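Local coordinates for beta-d-glucoside glucohydrolase (Hypocrea jecorina, PDB 3ZZ1), which probably hydrolyses terminal, non-reducing beta-D-glucosyl residues and releases beta-D-glucose, a step of cellulose degradation, at residues Ala212-Tyr217 with Gln240-Gln245. Residues are numbered along the deposited sequence; the frame is centred on the assembly and turned at random. Where two conformers were deposited one is given.
Sequences ACEDQY and QHTTVQ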
ATOM      1  N   ALA A 212     -16.032   4.537  12.840  1.00 12.76           N
ATOM      2  CA  ALA A 212     -14.606   4.564  13.187  1.00 13.09           C
ATOM      3  C   ALA A 212     -14.141   5.891  13.781  1.00 13.44           C
ATOM      4  O   ALA A 212     -13.277   5.912  14.654  1.00 13.46           O
ATOM      5  CB  ALA A 212     -13.758   4.197  11.980  1.00 12.92           C
ATOM      6  N   CYS A 213     -14.724   6.992  13.316  1.00 14.03           N
ATOM      7  CA  CYS A 213     -14.335   8.323  13.788  1.00 14.71           C
ATOM      8  C   CYS A 213     -15.019   8.715  15.112  1.00 15.01           C
ATOM      9  O   CYS A 213     -14.951   9.868  15.539  1.00 15.13           O
ATOM     10  CB  CYS A 213     -14.561   9.369  12.684  1.00 14.43           C
ATOM     11  SG  CYS A 213     -13.416   9.173  11.272  1.00 15.45           S
ATOM     12  N   GLU A 214     -15.652   7.733  15.755  1.00 15.34           N
ATOM     13  CA  GLU A 214     -16.393   7.920  17.012  1.00 15.80           C
ATOM     14  C   GLU A 214     -16.145   6.780  17.986  1.00 15.29           C
ATOM     15  O   GLU A 214     -16.804   6.682  19.016  1.00 15.29           O
ATOM     16  CB  GLU A 214     -17.895   7.976  16.736  1.00 16.11           C
ATOM     17  CG  GLU A 214     -18.287   9.118  15.867  1.00 18.14           C
ATOM     18  CD  GLU A 214     -19.768   9.318  15.772  1.00 20.26           C
ATOM     19  OE1 GLU A 214     -20.542   8.335  15.860  1.00 21.33           O
ATOM     20  OE2 GLU A 214     -20.150  10.486  15.591  1.00 22.35           O
ATOM     21  N   ASP A 215     -15.201   5.913  17.643  1.00 15.12           N
ATOM     22  CA  ASP A 215     -14.977   4.678  18.376  1.00 14.94           C
ATOM     23  C   ASP A 215     -13.903   4.883  19.438  1.00 14.40           C
ATOM     24  O   ASP A 215     -12.711   4.902  19.126  1.00 14.54           O
ATOM     25  CB  ASP A 215     -14.582   3.581  17.387  1.00 15.12           C
ATOM     26  CG  ASP A 215     -14.577   2.190  17.998  1.00 16.02           C
ATOM     27  OD1 ASP A 215     -14.597   2.041  19.235  1.00 17.39           O
ATOM     28  OD2 ASP A 215     -14.536   1.225  17.211  1.00 18.00           O
ATOM     29  N   GLN A 216     -14.339   5.023  20.690  1.00 13.91           N
ATOM     30  CA  GLN A 216     -13.427   5.256  21.806  0.50 13.61           C
ATOM     31  C   GLN A 216     -12.393   4.137  21.953  1.00 13.42           C
ATOM     32  O   GLN A 216     -11.207   4.409  22.171  1.00 13.24           O
ATOM     33  CB  GLN A 216     -14.204   5.461  23.111  0.50 13.62           C
ATOM     34  CG  GLN A 216     -13.364   6.008  24.258  0.50 13.99           C
ATOM     35  CD  GLN A 216     -14.179   6.269  25.507  0.50 14.84           C
ATOM     36  OE1 GLN A 216     -13.932   5.677  26.560  0.50 15.50           O
ATOM     37  NE2 GLN A 216     -15.163   7.155  25.397  0.50 15.06           N
ATOM     38  N   TYR A 217     -12.829   2.885  21.825  1.00 13.27           N
ATOM     39  CA  TYR A 217     -11.897   1.754  21.949  1.00 13.27           C
ATOM     40  C   TYR A 217     -10.736   1.817  20.939  1.00 13.08           C
ATOM     41  O   TYR A 217      -9.568   1.825  21.335  1.00 13.39           O
ATOM     42  CB  TYR A 217     -12.610   0.392  21.901  1.00 13.18           C
ATOM     43  CG  TYR A 217     -11.643  -0.772  22.025  1.00 13.45           C
ATOM     44  CD1 TYR A 217     -11.000  -1.044  23.235  1.00 12.71           C
ATOM     45  CD2 TYR A 217     -11.350  -1.582  20.928  1.00 12.99           C
ATOM     46  CE1 TYR A 217     -10.094  -2.093  23.352  1.00 12.62           C
ATOM     47  CE2 TYR A 217     -10.454  -2.641  21.037  1.00 12.74           C
ATOM     48  CZ  TYR A 217      -9.827  -2.891  22.254  1.00 12.97           C
ATOM     49  OH  TYR A 217      -8.927  -3.933  22.367  1.00 12.27           O
ATOM     50  N   GLN A 240     -17.230  12.053   9.845  1.00 12.68           N
ATOM     51  CA  GLN A 240     -17.663  12.421  11.197  1.00 12.92           C
ATOM     52  C   GLN A 240     -19.192  12.412  11.288  1.00 12.81           C
ATOM     53  O   GLN A 240     -19.872  12.840  10.354  1.00 12.93           O
ATOM     54  CB  GLN A 240     -17.119  13.804  11.563  1.00 13.09           C
ATOM     55  CG  GLN A 240     -17.286  14.207  13.029  1.00 13.30           C
ATOM     56  CD  GLN A 240     -16.699  15.577  13.318  1.00 13.97           C
ATOM     57  OE1 GLN A 240     -16.479  16.373  12.405  1.00 15.76           O
ATOM     58  NE2 GLN A 240     -16.436  15.858  14.589  1.00 13.40           N
ATOM     59  N   HIS A 241     -19.727  11.937  12.410  1.00 12.61           N
ATOM     60  CA  HIS A 241     -21.178  11.834  12.576  1.00 12.50           C
ATOM     61  C   HIS A 241     -21.755  12.632  13.753  1.00 12.51           C
ATOM     62  O   HIS A 241     -22.907  13.062  13.696  1.00 12.18           O
ATOM     63  CB  HIS A 241     -21.615  10.362  12.625  1.00 12.51           C
ATOM     64  CG  HIS A 241     -21.372   9.626  11.344  1.00 12.13           C
ATOM     65  ND1 HIS A 241     -22.336   9.487  10.369  1.00 12.32           N
ATOM     66  CD2 HIS A 241     -20.263   9.015  10.866  1.00 12.33           C
ATOM     67  CE1 HIS A 241     -21.834   8.817   9.348  1.00 11.99           C
ATOM     68  NE2 HIS A 241     -20.579   8.514   9.626  1.00 12.39           N
ATOM     69  N   THR A 242     -20.960  12.835  14.803  1.00 12.47           N
ATOM     70  CA  THR A 242     -21.393  13.651  15.946  1.00 12.72           C
ATOM     71  C   THR A 242     -20.407  14.764  16.289  1.00 12.54           C
ATOM     72  O   THR A 242     -19.220  14.677  15.979  1.00 12.43           O
ATOM     73  CB  THR A 242     -21.572  12.816  17.235  1.00 12.71           C
ATOM     74  OG1 THR A 242     -20.316  12.215  17.582  1.00 13.41           O
ATOM     75  CG2 THR A 242     -22.658  11.745  17.073  1.00 12.69           C
ATOM     76  N   THR A 243     -20.913  15.791  16.967  1.00 12.51           N
ATOM     77  CA  THR A 243     -20.073  16.835  17.540  1.00 12.43           C
ATOM     78  C   THR A 243     -19.348  16.321  18.785  1.00 12.28           C
ATOM     79  O   THR A 243     -18.117  16.319  18.840  1.00 11.93           O
ATOM     80  CB  THR A 243     -20.906  18.086  17.888  1.00 12.45           C
ATOM     81  OG1 THR A 243     -21.462  18.630  16.685  1.00 12.80           O
ATOM     82  CG2 THR A 243     -20.042  19.153  18.585  1.00 12.68           C
ATOM     83  N   VAL A 244     -20.131  15.865  19.761  1.00 12.12           N
ATOM     84  CA  VAL A 244     -19.644  15.555  21.105  1.00 11.90           C
ATOM     85  C   VAL A 244     -18.956  14.191  21.252  1.00 12.01           C
ATOM     86  O   VAL A 244     -17.841  14.122  21.773  1.00 12.05           O
ATOM     87  CB  VAL A 244     -20.782  15.713  22.150  1.00 11.81           C
ATOM     88  CG1 VAL A 244     -20.342  15.234  23.523  1.00 11.71           C
ATOM     89  CG2 VAL A 244     -21.229  17.173  22.218  1.00 11.08           C
ATOM     90  N   GLN A 245     -19.611  13.118  20.811  1.00 12.28           N
ATOM     91  CA  GLN A 245     -19.049  11.763  20.950  1.00 12.49           C
ATOM     92  C   GLN A 245     -17.711  11.599  20.214  1.00 12.31           C
ATOM     93  O   GLN A 245     -16.770  11.001  20.755  1.00 11.97           O
ATOM     94  CB  GLN A 245     -20.041  10.678  20.502  1.00 12.66           C
ATOM     95  CG  GLN A 245     -19.554   9.255  20.836  1.00 14.08           C
ATOM     96  CD  GLN A 245     -20.426   8.153  20.271  1.00 15.43           C
ATOM     97  OE1 GLN A 245     -21.648   8.159  20.429  1.00 17.24           O
ATOM     98  NE2 GLN A 245     -19.794   7.180  19.622  1.00 16.01           N
TER
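Glu214 reaches across to Thr242 and Gln245 in the N-terminal domain, of the TIM-barrel clan, joining the approaches to helices 216-226 and 244-249, which come after the adjacent parallel strands 199-202 and 232-235, the first by way of the short strands 206-207 and 210-211. With CG anti to its carbonyl carbon (chi1 -62°) and the chain extended beyond, Glu214 carries its carboxylate over to the 241-242 backbone. There Thr242 OG1 donates to Glu214 OE2 at 2.6 Å, coming from above the carboxylate plane, 57° out of it. The methyl Thr242 CG2 also borders Glu214 OE2, at 3.2 Å. Gln245 uses its amide instead on the main chain: NE2 donates to Glu214 O at 3.1 Å, nearly straight at 162°. That oxygen lies almost in the amide plane, and Ser249 OG grips it too. Gln245 crosses Glu214 at about a right angle, and Gln245 NE2 lies 3.5 Å from Glu214 CB. Cutting Glu214 back to an alanine would probably leave Thr242 OG1 without this carboxylate acceptor and open a gap beside His241. His241, whose ring stacks with Trp211, offers the carboxylate its methylene rather than its imidazole: CB lies 3.3 Å from Glu214 OE2.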